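Local coordinates for ABC sugar (Ribose) transporter, periplasmic substrate-binding subunit (Rhodobacter sphaeroides, PDB 3L49), which probably binds a sugar in the periplasm as the substrate-binding subunit of an ABC transporter, at residues A[127-132]-A[158-163]; A[190-195]-A[216-221]; A[202-207]-A[226-231]; A[209-214]-A[237-242]. All blocks are in the same frame, centred on the assembly; numbering follows the deposited sequence. Where two conformers were deposited one is given.

Contact 1 (A[127-132]-A[158-163])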
loop_
_atom_site.group_PDB
_atom_site.type_symbol
_atom_site.label_atom_id
_atom_site.label_comp_id
_atom_site.label_asym_id
_atom_site.label_seq_id
_atom_site.Cartn_x
_atom_site.Cartn_y
_atom_site.Cartn_z
ATOM N N ASN A 127 -16.241 -14.725 11.622
ATOM C CA ASN A 127 -16.560 -13.669 10.656
ATOM C C ASN A 127 -15.539 -12.530 10.613
ATOM O O ASN A 127 -14.882 -12.235 11.606
ATOM C CB ASN A 127 -17.969 -13.129 10.889
ATOM C CG ASN A 127 -19.014 -14.228 10.924
ATOM O OD1 ASN A 127 -19.043 -15.106 10.057
ATOM N ND2 ASN A 127 -19.877 -14.189 11.934
ATOM N N VAL A 128 -15.417 -11.903 9.448
ATOM C CA VAL A 128 -14.328 -10.980 9.168
ATOM C C VAL A 128 -14.873 -9.649 8.680
ATOM O O VAL A 128 -15.529 -9.578 7.635
ATOM C CB VAL A 128 -13.328 -11.559 8.108
ATOM C CG1 VAL A 128 -12.292 -10.515 7.677
ATOM C CG2 VAL A 128 -12.619 -12.790 8.636
ATOM N N LEU A 129 -14.584 -8.599 9.444
ATOM C CA LEU A 129 -14.864 -7.231 9.035
ATOM C C LEU A 129 -13.777 -6.732 8.082
ATOM O O LEU A 129 -12.595 -6.769 8.416
ATOM C CB LEU A 129 -14.941 -6.332 10.267
ATOM C CG LEU A 129 -15.476 -4.918 10.041
ATOM C CD1 LEU A 129 -16.878 -4.960 9.428
ATOM C CD2 LEU A 129 -15.456 -4.123 11.344
ATOM N N VAL A 130 -14.184 -6.254 6.906
ATOM C CA VAL A 130 -13.244 -5.883 5.841
ATOM C C VAL A 130 -13.361 -4.416 5.439
ATOM O O VAL A 130 -14.437 -3.946 5.087
ATOM C CB VAL A 130 -13.417 -6.788 4.561
ATOM C CG1 VAL A 130 -12.636 -6.239 3.362
ATOM C CG2 VAL A 130 -12.982 -8.201 4.837
ATOM N N PHE A 131 -12.237 -3.710 5.485
ATOM C CA PHE A 131 -12.144 -2.368 4.938
ATOM C C PHE A 131 -11.616 -2.434 3.509
ATOM O O PHE A 131 -10.496 -2.896 3.279
ATOM C CB PHE A 131 -11.223 -1.510 5.802
ATOM C CG PHE A 131 -11.850 -1.048 7.082
ATOM C CD1 PHE A 131 -11.964 -1.908 8.172
ATOM C CD2 PHE A 131 -12.322 0.254 7.202
ATOM C CE1 PHE A 131 -12.541 -1.482 9.356
ATOM C CE2 PHE A 131 -12.899 0.693 8.379
ATOM C CZ PHE A 131 -13.007 -0.175 9.462
ATOM N N ASN A 132 -12.424 -1.973 2.556
ATOM C CA ASN A 132 -12.085 -2.058 1.134
ATOM C C ASN A 132 -12.371 -0.758 0.372
ATOM O O ASN A 132 -13.159 -0.728 -0.575
ATOM C CB ASN A 132 -12.818 -3.252 0.494
ATOM C CG ASN A 132 -12.296 -3.596 -0.892
ATOM O OD1 ASN A 132 -11.142 -3.310 -1.237
ATOM N ND2 ASN A 132 -13.151 -4.206 -1.700
ATOM N N LYS A 158 -16.217 -16.168 6.948
ATOM C CA LYS A 158 -17.013 -15.314 6.067
ATOM C C LYS A 158 -16.768 -13.816 6.253
ATOM O O LYS A 158 -16.445 -13.355 7.348
ATOM C CB LYS A 158 -18.498 -15.659 6.194
ATOM C CG LYS A 158 -18.905 -16.861 5.336
ATOM C CD LYS A 158 -20.280 -17.407 5.700
ATOM C CE LYS A 158 -20.224 -18.273 6.954
ATOM N NZ LYS A 158 -21.491 -19.025 7.165
ATOM N N ILE A 159 -16.901 -13.077 5.157
ATOM C CA ILE A 159 -16.794 -11.622 5.148
ATOM C C ILE A 159 -18.176 -11.032 5.443
ATOM O O ILE A 159 -19.143 -11.327 4.723
ATOM C CB ILE A 159 -16.262 -11.127 3.776
ATOM C CG1 ILE A 159 -14.809 -11.570 3.596
ATOM C CG2 ILE A 159 -16.380 -9.613 3.638
ATOM C CD1 ILE A 159 -14.274 -11.443 2.187
ATOM N N ILE A 160 -18.282 -10.222 6.500
ATOM C CA ILE A 160 -19.569 -9.587 6.820
ATOM C C ILE A 160 -19.949 -8.453 5.866
ATOM O O ILE A 160 -19.100 -7.678 5.416
ATOM C CB ILE A 160 -19.745 -9.179 8.323
ATOM C CG1 ILE A 160 -18.399 -8.906 9.008
ATOM C CG2 ILE A 160 -20.562 -10.254 9.065
ATOM C CD1 ILE A 160 -18.375 -9.146 10.539
ATOM N N GLU A 161 -21.237 -8.398 5.543
ATOM C CA GLU A 161 -21.779 -7.408 4.621
ATOM C C GLU A 161 -22.338 -6.227 5.414
ATOM O O GLU A 161 -23.022 -6.431 6.416
ATOM C CB GLU A 161 -22.883 -8.029 3.752
ATOM C CG GLU A 161 -22.541 -9.394 3.136
ATOM C CD GLU A 161 -21.469 -9.325 2.045
ATOM O OE1 GLU A 161 -21.399 -8.307 1.322
ATOM O OE2 GLU A 161 -20.702 -10.304 1.901
ATOM N N PRO A 162 -22.032 -4.986 4.985
ATOM C CA PRO A 162 -21.160 -4.645 3.862
ATOM C C PRO A 162 -19.696 -4.475 4.268
ATOM O O PRO A 162 -19.358 -4.525 5.451
ATOM C CB PRO A 162 -21.734 -3.307 3.377
ATOM C CG PRO A 162 -22.313 -2.674 4.610
ATOM C CD PRO A 162 -22.595 -3.778 5.619
ATOM N N GLU A 163 -18.836 -4.295 3.278
ATOM C CA GLU A 163 -17.458 -3.961 3.543
ATOM C C GLU A 163 -17.399 -2.485 3.838
ATOM O O GLU A 163 -18.095 -1.689 3.211
ATOM C CB GLU A 163 -16.571 -4.294 2.347
ATOM C CG GLU A 163 -16.302 -5.776 2.188
ATOM C CD GLU A 163 -16.007 -6.167 0.755
ATOM O OE1 GLU A 163 -16.286 -7.337 0.414
ATOM O OE2 GLU A 163 -15.510 -5.313 -0.026
HETATM O O HOH W 1 -16.949 -6.243 6.251
#

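Contact 2 (A[190-195]-A[216-221])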
loop_
_atom_site.group_PDB
_atom_site.type_symbol
_atom_site.label_atom_id
_atom_site.label_comp_id
_atom_site.label_asym_id
_atom_site.label_seq_id
_atom_site.Cartn_x
_atom_site.Cartn_y
_atom_site.Cartn_z
ATOM N N GLY A 190 -18.949 -13.994 19.601
ATOM C CA GLY A 190 -18.461 -14.737 18.440
ATOM C C GLY A 190 -18.901 -14.210 17.085
ATOM O O GLY A 190 -18.659 -14.854 16.069
ATOM N N ASP A 191 -19.532 -13.038 17.066
ATOM C CA ASP A 191 -20.128 -12.486 15.840
ATOM C C ASP A 191 -19.089 -11.929 14.867
ATOM O O ASP A 191 -19.285 -11.939 13.657
ATOM C CB ASP A 191 -21.151 -11.391 16.172
ATOM C CG ASP A 191 -22.380 -11.916 16.914
ATOM O OD1 ASP A 191 -22.570 -13.151 17.003
ATOM O OD2 ASP A 191 -23.163 -11.074 17.409
ATOM N N VAL A 192 -17.997 -11.415 15.411
ATOM C CA VAL A 192 -16.909 -10.881 14.608
ATOM C C VAL A 192 -15.609 -11.339 15.266
ATOM O O VAL A 192 -15.496 -11.355 16.497
ATOM C CB VAL A 192 -17.033 -9.328 14.418
ATOM C CG1 VAL A 192 -17.358 -8.622 15.731
ATOM C CG2 VAL A 192 -15.800 -8.720 13.719
ATOM N N GLY A 193 -14.650 -11.763 14.448
ATOM C CA GLY A 193 -13.442 -12.384 14.973
ATOM C C GLY A 193 -12.161 -11.846 14.396
ATOM O O GLY A 193 -11.080 -12.111 14.929
ATOM N N ALA A 194 -12.278 -11.089 13.312
ATOM C CA ALA A 194 -11.107 -10.544 12.630
ATOM C C ALA A 194 -11.447 -9.258 11.903
ATOM O O ALA A 194 -12.594 -9.042 11.516
ATOM C CB ALA A 194 -10.534 -11.564 11.651
ATOM N N ILE A 195 -10.446 -8.397 11.728
ATOM C CA ILE A 195 -10.600 -7.191 10.920
ATOM C C ILE A 195 -9.423 -7.081 9.949
ATOM O O ILE A 195 -8.262 -7.223 10.344
ATOM C CB ILE A 195 -10.748 -5.888 11.780
ATOM C CG1 ILE A 195 -11.841 -6.036 12.842
ATOM C CG2 ILE A 195 -11.061 -4.680 10.902
ATOM C CD1 ILE A 195 -12.106 -4.774 13.691
ATOM N N THR A 216 -10.701 -8.542 23.848
ATOM C CA THR A 216 -9.434 -9.263 23.645
ATOM C C THR A 216 -9.553 -10.421 22.637
ATOM O O THR A 216 -8.558 -11.085 22.332
ATOM C CB THR A 216 -8.880 -9.848 24.979
ATOM O OG1 THR A 216 -9.912 -10.590 25.642
ATOM C CG2 THR A 216 -8.360 -8.748 25.910
ATOM N N ASP A 217 -10.763 -10.641 22.121
ATOM C CA ASP A 217 -11.089 -11.822 21.311
ATOM C C ASP A 217 -11.094 -11.597 19.789
ATOM O O ASP A 217 -11.328 -12.531 19.018
ATOM C CB ASP A 217 -12.444 -12.404 21.749
ATOM C CG ASP A 217 -13.576 -11.392 21.654
ATOM O OD1 ASP A 217 -13.568 -10.409 22.430
ATOM O OD2 ASP A 217 -14.480 -11.586 20.810
ATOM N N ILE A 218 -10.855 -10.362 19.363
ATOM C CA ILE A 218 -10.805 -10.034 17.942
ATOM C C ILE A 218 -9.393 -9.568 17.609
ATOM O O ILE A 218 -8.773 -8.875 18.409
ATOM C CB ILE A 218 -11.845 -8.945 17.573
ATOM C CG1 ILE A 218 -13.256 -9.413 17.950
ATOM C CG2 ILE A 218 -11.764 -8.567 16.084
ATOM C CD1 ILE A 218 -14.309 -8.336 17.914
ATOM N N ARG A 219 -8.880 -9.980 16.450
ATOM C CA ARG A 219 -7.552 -9.568 16.018
ATOM C C ARG A 219 -7.619 -8.781 14.714
ATOM O O ARG A 219 -8.505 -9.002 13.890
ATOM C CB ARG A 219 -6.608 -10.774 15.899
ATOM C CG ARG A 219 -6.293 -11.486 17.224
ATOM C CD ARG A 219 -5.353 -10.676 18.118
ATOM N NE ARG A 219 -4.967 -11.403 19.330
ATOM C CZ ARG A 219 -5.470 -11.190 20.544
ATOM N NH1 ARG A 219 -6.393 -10.258 20.747
ATOM N NH2 ARG A 219 -5.040 -11.912 21.568
ATOM N N THR A 220 -6.695 -7.836 14.542
ATOM C CA THR A 220 -6.640 -7.020 13.316
ATOM C C THR A 220 -5.437 -7.377 12.449
ATOM O O THR A 220 -4.397 -7.796 12.961
ATOM C CB THR A 220 -6.602 -5.495 13.594
ATOM O OG1 THR A 220 -5.378 -5.153 14.257
ATOM C CG2 THR A 220 -7.808 -5.042 14.420
ATOM N N TYR A 221 -5.588 -7.204 11.136
ATOM C CA TYR A 221 -4.573 -7.598 10.161
ATOM C C TYR A 221 -4.440 -6.555 9.078
ATOM O O TYR A 221 -5.437 -6.117 8.507
ATOM C CB TYR A 221 -4.930 -8.954 9.531
ATOM C CG TYR A 221 -5.056 -10.056 10.554
ATOM C CD1 TYR A 221 -6.260 -10.276 11.215
ATOM C CD2 TYR A 221 -3.957 -10.841 10.898
ATOM C CE1 TYR A 221 -6.376 -11.249 12.183
ATOM C CE2 TYR A 221 -4.062 -11.825 11.868
ATOM C CZ TYR A 221 -5.282 -12.024 12.495
ATOM O OH TYR A 221 -5.421 -12.986 13.448
HETATM O O HOH W 2 -16.500 -11.467 19.124
#

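Contact 3 (A[202-207]-A[226-231])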
loop_
_atom_site.group_PDB
_atom_site.type_symbol
_atom_site.label_atom_id
_atom_site.label_comp_id
_atom_site.label_asym_id
_atom_site.label_seq_id
_atom_site.Cartn_x
_atom_site.Cartn_y
_atom_site.Cartn_z
ATOM N N PRO A 202 -5.532 2.289 8.822
ATOM C CA PRO A 202 -6.847 2.076 9.457
ATOM C C PRO A 202 -6.854 1.028 10.576
ATOM O O PRO A 202 -7.662 1.118 11.502
ATOM C CB PRO A 202 -7.742 1.610 8.294
ATOM C CG PRO A 202 -6.805 1.139 7.246
ATOM C CD PRO A 202 -5.565 1.951 7.384
ATOM N N MET A 203 -5.955 0.050 10.501
ATOM C CA MET A 203 -5.892 -0.989 11.523
ATOM C C MET A 203 -5.350 -0.469 12.850
ATOM O O MET A 203 -5.630 -1.051 13.895
ATOM C CB MET A 203 -5.135 -2.229 11.019
ATOM C CG MET A 203 -5.821 -2.979 9.870
ATOM S SD MET A 203 -7.501 -3.538 10.242
ATOM C CE MET A 203 -8.524 -2.206 9.635
ATOM N N ILE A 204 -4.596 0.634 12.801
ATOM C CA ILE A 204 -4.153 1.330 14.015
ATOM C C ILE A 204 -5.373 1.831 14.794
ATOM O O ILE A 204 -5.468 1.629 16.002
ATOM C CB ILE A 204 -3.162 2.484 13.706
ATOM C CG1 ILE A 204 -1.856 1.929 13.131
ATOM C CG2 ILE A 204 -2.835 3.283 14.974
ATOM C CD1 ILE A 204 -1.064 2.934 12.288
ATOM N N GLY A 205 -6.314 2.437 14.074
ATOM C CA GLY A 205 -7.587 2.866 14.635
ATOM C C GLY A 205 -8.476 1.734 15.101
ATOM O O GLY A 205 -9.051 1.800 16.189
ATOM N N ALA A 206 -8.578 0.691 14.283
ATOM C CA ALA A 206 -9.430 -0.469 14.592
ATOM C C ALA A 206 -8.988 -1.155 15.880
ATOM O O ALA A 206 -9.817 -1.524 16.708
ATOM C CB ALA A 206 -9.439 -1.456 13.425
ATOM N N THR A 207 -7.674 -1.281 16.047
ATOM C CA THR A 207 -7.063 -1.840 17.252
ATOM C C THR A 207 -7.376 -0.992 18.482
ATOM O O THR A 207 -7.784 -1.534 19.518
ATOM C CB THR A 207 -5.539 -1.976 17.073
ATOM O OG1 THR A 207 -5.274 -2.630 15.829
ATOM C CG2 THR A 207 -4.905 -2.777 18.200
ATOM N N SER A 226 4.121 -0.022 9.393
ATOM C CA SER A 226 4.191 1.296 10.039
ATOM C C SER A 226 4.503 1.101 11.522
ATOM O O SER A 226 3.866 0.264 12.173
ATOM C CB SER A 226 2.877 2.074 9.858
ATOM O OG SER A 226 1.867 1.616 10.743
ATOM N N PRO A 227 5.499 1.856 12.050
ATOM C CA PRO A 227 6.054 1.670 13.400
ATOM C C PRO A 227 5.021 1.497 14.517
ATOM O O PRO A 227 5.228 0.673 15.406
ATOM C CB PRO A 227 6.874 2.943 13.614
ATOM C CG PRO A 227 7.330 3.300 12.251
ATOM C CD PRO A 227 6.177 2.963 11.346
ATOM N N GLU A 228 3.920 2.248 14.444
ATOM C CA GLU A 228 2.812 2.126 15.405
ATOM C C GLU A 228 2.068 0.789 15.345
ATOM O O GLU A 228 1.699 0.248 16.385
ATOM C CB GLU A 228 1.835 3.310 15.304
ATOM C CG GLU A 228 2.033 4.221 14.076
ATOM C CD GLU A 228 1.041 5.391 14.002
ATOM O OE1 GLU A 228 1.087 6.144 13.002
ATOM O OE2 GLU A 228 0.215 5.554 14.933
ATOM N N PHE A 229 1.859 0.244 14.149
ATOM C CA PHE A 229 1.180 -1.050 14.050
ATOM C C PHE A 229 2.073 -2.251 14.394
ATOM O O PHE A 229 1.618 -3.201 15.031
ATOM C CB PHE A 229 0.463 -1.243 12.709
ATOM C CG PHE A 229 -0.579 -2.332 12.743
ATOM C CD1 PHE A 229 -1.788 -2.140 13.409
ATOM C CD2 PHE A 229 -0.342 -3.564 12.131
ATOM C CE1 PHE A 229 -2.749 -3.154 13.454
ATOM C CE2 PHE A 229 -1.294 -4.576 12.163
ATOM C CZ PHE A 229 -2.501 -4.375 12.826
ATOM N N VAL A 230 3.336 -2.192 13.984
ATOM C CA VAL A 230 4.355 -3.182 14.364
ATOM C C VAL A 230 4.449 -3.335 15.888
ATOM O O VAL A 230 4.364 -4.445 16.414
ATOM C CB VAL A 230 5.736 -2.797 13.768
ATOM C CG1 VAL A 230 6.852 -3.682 14.307
ATOM C CG2 VAL A 230 5.693 -2.879 12.263
ATOM N N GLU A 231 4.594 -2.205 16.578
ATOM C CA GLU A 231 4.648 -2.157 18.033
ATOM C C GLU A 231 3.391 -2.728 18.707
ATOM O O GLU A 231 3.481 -3.361 19.759
ATOM C CB GLU A 231 4.878 -0.720 18.485
ATOM C CG GLU A 231 5.659 -0.604 19.784
ATOM C CD GLU A 231 5.745 0.822 20.302
ATOM O OE1 GLU A 231 5.437 1.768 19.541
ATOM O OE2 GLU A 231 6.129 0.996 21.479
#

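Contact 4 (A[209-214]-A[237-242])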
loop_
_atom_site.group_PDB
_atom_site.type_symbol
_atom_site.label_atom_id
_atom_site.label_comp_id
_atom_site.label_asym_id
_atom_site.label_seq_id
_atom_site.Cartn_x
_atom_site.Cartn_y
_atom_site.Cartn_z
ATOM N N ALA A 209 -9.889 1.044 18.952
ATOM C CA ALA A 209 -11.318 0.871 19.228
ATOM C C ALA A 209 -11.651 -0.417 19.980
ATOM O O ALA A 209 -12.438 -0.390 20.925
ATOM C CB ALA A 209 -12.128 0.938 17.924
ATOM N N LEU A 210 -11.068 -1.536 19.544
ATOM C CA LEU A 210 -11.273 -2.841 20.188
ATOM C C LEU A 210 -10.745 -2.837 21.607
ATOM O O LEU A 210 -11.363 -3.403 22.513
ATOM C CB LEU A 210 -10.559 -3.956 19.408
ATOM C CG LEU A 210 -11.069 -4.356 18.020
ATOM C CD1 LEU A 210 -10.105 -5.357 17.389
ATOM C CD2 LEU A 210 -12.489 -4.921 18.075
ATOM N N GLN A 211 -9.586 -2.203 21.773
ATOM C CA GLN A 211 -8.960 -2.011 23.066
ATOM C C GLN A 211 -9.873 -1.217 24.000
ATOM O O GLN A 211 -10.144 -1.648 25.121
ATOM C CB GLN A 211 -7.626 -1.300 22.872
ATOM C CG GLN A 211 -6.607 -1.620 23.910
ATOM C CD GLN A 211 -5.276 -2.023 23.307
ATOM O OE1 GLN A 211 -4.569 -2.861 23.868
ATOM N NE2 GLN A 211 -4.927 -1.435 22.162
ATOM N N ALA A 212 -10.381 -0.088 23.512
ATOM C CA ALA A 212 -11.333 0.731 24.265
ATOM C C ALA A 212 -12.652 -0.003 24.581
ATOM O O ALA A 212 -13.322 0.313 25.575
ATOM C CB ALA A 212 -11.608 2.042 23.530
ATOM N N ALA A 213 -13.007 -0.985 23.749
ATOM C CA ALA A 213 -14.216 -1.783 23.967
ATOM C C ALA A 213 -13.963 -2.944 24.920
ATOM O O ALA A 213 -14.897 -3.618 25.344
ATOM C CB ALA A 213 -14.763 -2.285 22.649
ATOM N N GLY A 214 -12.688 -3.173 25.242
ATOM C CA GLY A 214 -12.268 -4.263 26.124
ATOM C C GLY A 214 -12.328 -5.641 25.493
ATOM O O GLY A 214 -12.299 -6.647 26.202
ATOM N N GLU A 237 -0.662 -7.515 24.833
ATOM C CA GLU A 237 -1.908 -7.014 25.416
ATOM C C GLU A 237 -2.815 -6.466 24.325
ATOM O O GLU A 237 -4.032 -6.370 24.498
ATOM C CB GLU A 237 -1.630 -5.894 26.429
ATOM C CG GLU A 237 -0.482 -6.147 27.416
ATOM C CD GLU A 237 -0.844 -7.111 28.542
ATOM O OE1 GLU A 237 -2.047 -7.375 28.763
ATOM O OE2 GLU A 237 0.089 -7.601 29.215
ATOM N N SER A 238 -2.202 -6.098 23.202
ATOM C CA SER A 238 -2.900 -5.465 22.091
ATOM C C SER A 238 -3.526 -6.493 21.156
ATOM O O SER A 238 -2.913 -7.521 20.868
ATOM C CB SER A 238 -1.933 -4.565 21.318
ATOM O OG SER A 238 -2.430 -4.230 20.038
ATOM N N PRO A 239 -4.754 -6.222 20.679
ATOM C CA PRO A 239 -5.404 -7.073 19.676
ATOM C C PRO A 239 -4.901 -6.933 18.224
ATOM O O PRO A 239 -5.583 -7.371 17.307
ATOM C CB PRO A 239 -6.878 -6.661 19.776
ATOM C CG PRO A 239 -6.859 -5.264 20.242
ATOM C CD PRO A 239 -5.633 -5.118 21.116
ATOM N N ALA A 240 -3.731 -6.343 18.001
ATOM C CA ALA A 240 -3.159 -6.337 16.656
ATOM C C ALA A 240 -2.549 -7.704 16.368
ATOM O O ALA A 240 -1.682 -8.159 17.104
ATOM C CB ALA A 240 -2.132 -5.238 16.509
ATOM N N GLY A 241 -3.016 -8.350 15.294
ATOM C CA GLY A 241 -2.744 -9.769 15.035
ATOM C C GLY A 241 -1.571 -10.130 14.136
ATOM O O GLY A 241 -0.841 -11.075 14.437
ATOM N N ALA A 242 -1.409 -9.406 13.024
ATOM C CA ALA A 242 -0.277 -9.603 12.107
ATOM C C ALA A 242 -0.132 -8.461 11.118
ATOM O O ALA A 242 -1.099 -7.779 10.790
ATOM C CB ALA A 242 -0.382 -10.946 11.346
#

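Contact 1 (A[127-132]-A[158-163])
Val128 and Lys158 are joined by a backbone hydrogen bond, Val128 N to Lys158 O at 2.8 Å. The next rung runs the other way, with Ile160 N giving its hydrogen to Val128 O at 3.0 Å. Together they pair the two segments in parallel. Beyond them the segments part, and a water fills in: it accepts from Val130 N and donates to Ile160 O. They meet again at the side chains of Asn132 and Glu163. Asn132 ND2 donates to Glu163 OE2 at 3.1 Å, and the acceptor lies near the amide plane. The amide and carboxylate are turned 50° from each other. Glu163 OE1 is hydrogen-bonded to Tyr144 OH, so the carboxylate is gripped at both oxygens. An alanine here would remove the carboxylate, which would probably leave Asn132 ND2 and Tyr144 OH without this acceptor and uncover Val130.

Apolar packing lies on both faces of the pair. Glu163 CG lies 3.9 Å from Val130 CB, and Val130 CG2 meets Ile159 CG2 at 3.9 Å. On the other face Ile160 CG1 comes to 4.2 Å from Leu129 CD1.

The contact closes the beta-alpha-beta unit of strand 126-131, helix 138-152 and strand 157-159. Strand 157-159 is an outermost strand of the sheet in this chain. Helix 138-152 covers Ile159, helix 171-185 packs on Leu129, and strand 194-197 flanks strand 126-131.

Contact 2 (A[190-195]-A[216-221])
Segments 190-195 and 216-221 run parallel, their touching parts 28° apart in direction. Ala194 pairs with Arg219 and Ile195 with Thr220. Ile195 N donates to Arg219 O at 3.0 Å. Ile195 O then accepts from Tyr221 N at 2.8 Å. One step earlier, Arg219 N to Gly193 O is a weak bond of 3.4 Å. The pairing closes the beta-alpha-beta unit of strand 194-197, helix 200-212 and strand 219-222.

Ile218 carries much of the side-chain packing. Its CG1 lies beside the backbone N (chi1 -58°) and reaches Val192 O at 3.3 Å. Its CD1 meets Val192 CG1 at 3.8 Å, the two side chains crossing at about a right angle. The other branch, CG2, touches Ile195 CG1 at 4.1 Å. An alanine here would probably open a gap between Val192 and Ile195 and leave both without this apolar cover. Farther on, Thr220 CG2 rests 4.0 Å from Ile195 CB. On the opposite face Ala194 CB approaches the Tyr221 ring obliquely.

The polar ends bond outside the two segments. Thr220 OG1 bonds to Thr207 OG1, and Tyr221 OH to Asp121. At the strand entrance a water donates to both Val192 O and Asp217 OD2. The chemistry is thus a mostly apolar strand pair held by backbone bonds, with water bridging the segments where regular pairing has not yet begun.

Contact 3 (A[202-207]-A[226-231])
Phe229 brings one corner of its ring, CE1, up to Met203 and Thr207 where two helices of an alpha/beta periplasmic-binding-protein fold meet. The axes of the helical segments 202-207 and 227-231 approach to 9.6 Å, their directions differing by 43°. Phe229 CE1 lies 3.5 Å from Met203 CB. Thr207 OG1 comes to the same ring carbon from the edge, near the ring plane. Met203 CB stands oblique to the ring.

Ile204 fills the other half of the contact. Its CG1 packs at 4.0 Å from Phe229 CB, the two side chains sliding past each other in opposite directions. Its tip, CD1, reaches between Ser226 and Glu228. Ile204 CD1 lies 3.6 Å from Ser226 OG and 3.7 Å from Glu228 CD. The Glu228 side chain crosses Ile204 at about a right angle, so its aliphatic stem and carboxylate carbon cover the isoleucine end.

The next shell fixes these groups. Phe229 has CG anti to the backbone N (chi1 -162°), which sends the ring across to helix 202-207. Thr220 of the strand 219-222 also touches this ring. Ser226 is the N-cap residue of helix 227-234, and its backbone N bonds to Asp200 OD2. Its side chain is about 8 Å from a bound unidentified ligand, so this end of the contact lies near the ligand. Within helix 202-207 the hydroxyl of Thr207 turns back on its own backbone: Met203 O accepts from both Thr207 N and Thr207 OG1.

Contact 4 (A[209-214]-A[237-242])
The last turn of helix 200-212 meets the backbone leading into strand 240-245, with Gln211 CA and Ser238 CA 7.0 Å apart. In this alpha/beta fold the helix ends in a Schellman motif at Gly214, whose phi is positive. No hydrogen bond crosses the contact; it is made by packing.

Pro239 is the central piece. Its CG rests 4.0 Å from Leu210 CB. Pro239 CD lies 3.7 Å from Gln211 OE1 and 3.8 Å from Gln211 CD. The glutamine side chain crosses the proline ring at about a right angle. Gln211 has CG anti to the backbone N (chi1 -151°) and bends at chi2, and this brings its amide over to Pro239. The amide oxygen, Gln211 OE1, also sits 3.6 Å from Ser238 CA. Gln211 is exposed, whereas Leu210 and Pro239 are buried.

Both Leu210 and Pro239 also touch the sheet. Leu210 packs on Thr220 of strand 219-222, while Pro239 touches Arg219 of that strand and Thr207 of helix 200-212. The backbone of Pro239 is hydrogen-bonded to Thr220, which ties this turn to the sheet. Lys281 NZ bonds to the carbonyl oxygens of Ser238 and Ala240. Just before the strand the chain makes an ST turn around Pro239: Ser238 OG accepts from Ala240 N at 3.2 Å.

All four contacts lie in the same lobe of the two-lobed periplasmic-binding-protein fold. Contact 1 closes first along the sequence; contacts 2, 3 and 4 follow, with their segments alternating. Contacts 1 and 2 join neighbouring strands of the same sheet, their centres 11 Å apart. Strand 219-222 of contact 2 is in turn next to strand 240-245 of contact 4, 9 Å away between centres. Contacts 3 and 4 share helix 200-212, and their centres lie 10 Å apart. Contacts 1 and 4 do not touch. Together they join adjacent strands and covering helices of one lobe, with Ser226 of contact 3 about 8 Å from the bound unidentified ligand, measured from its side chain.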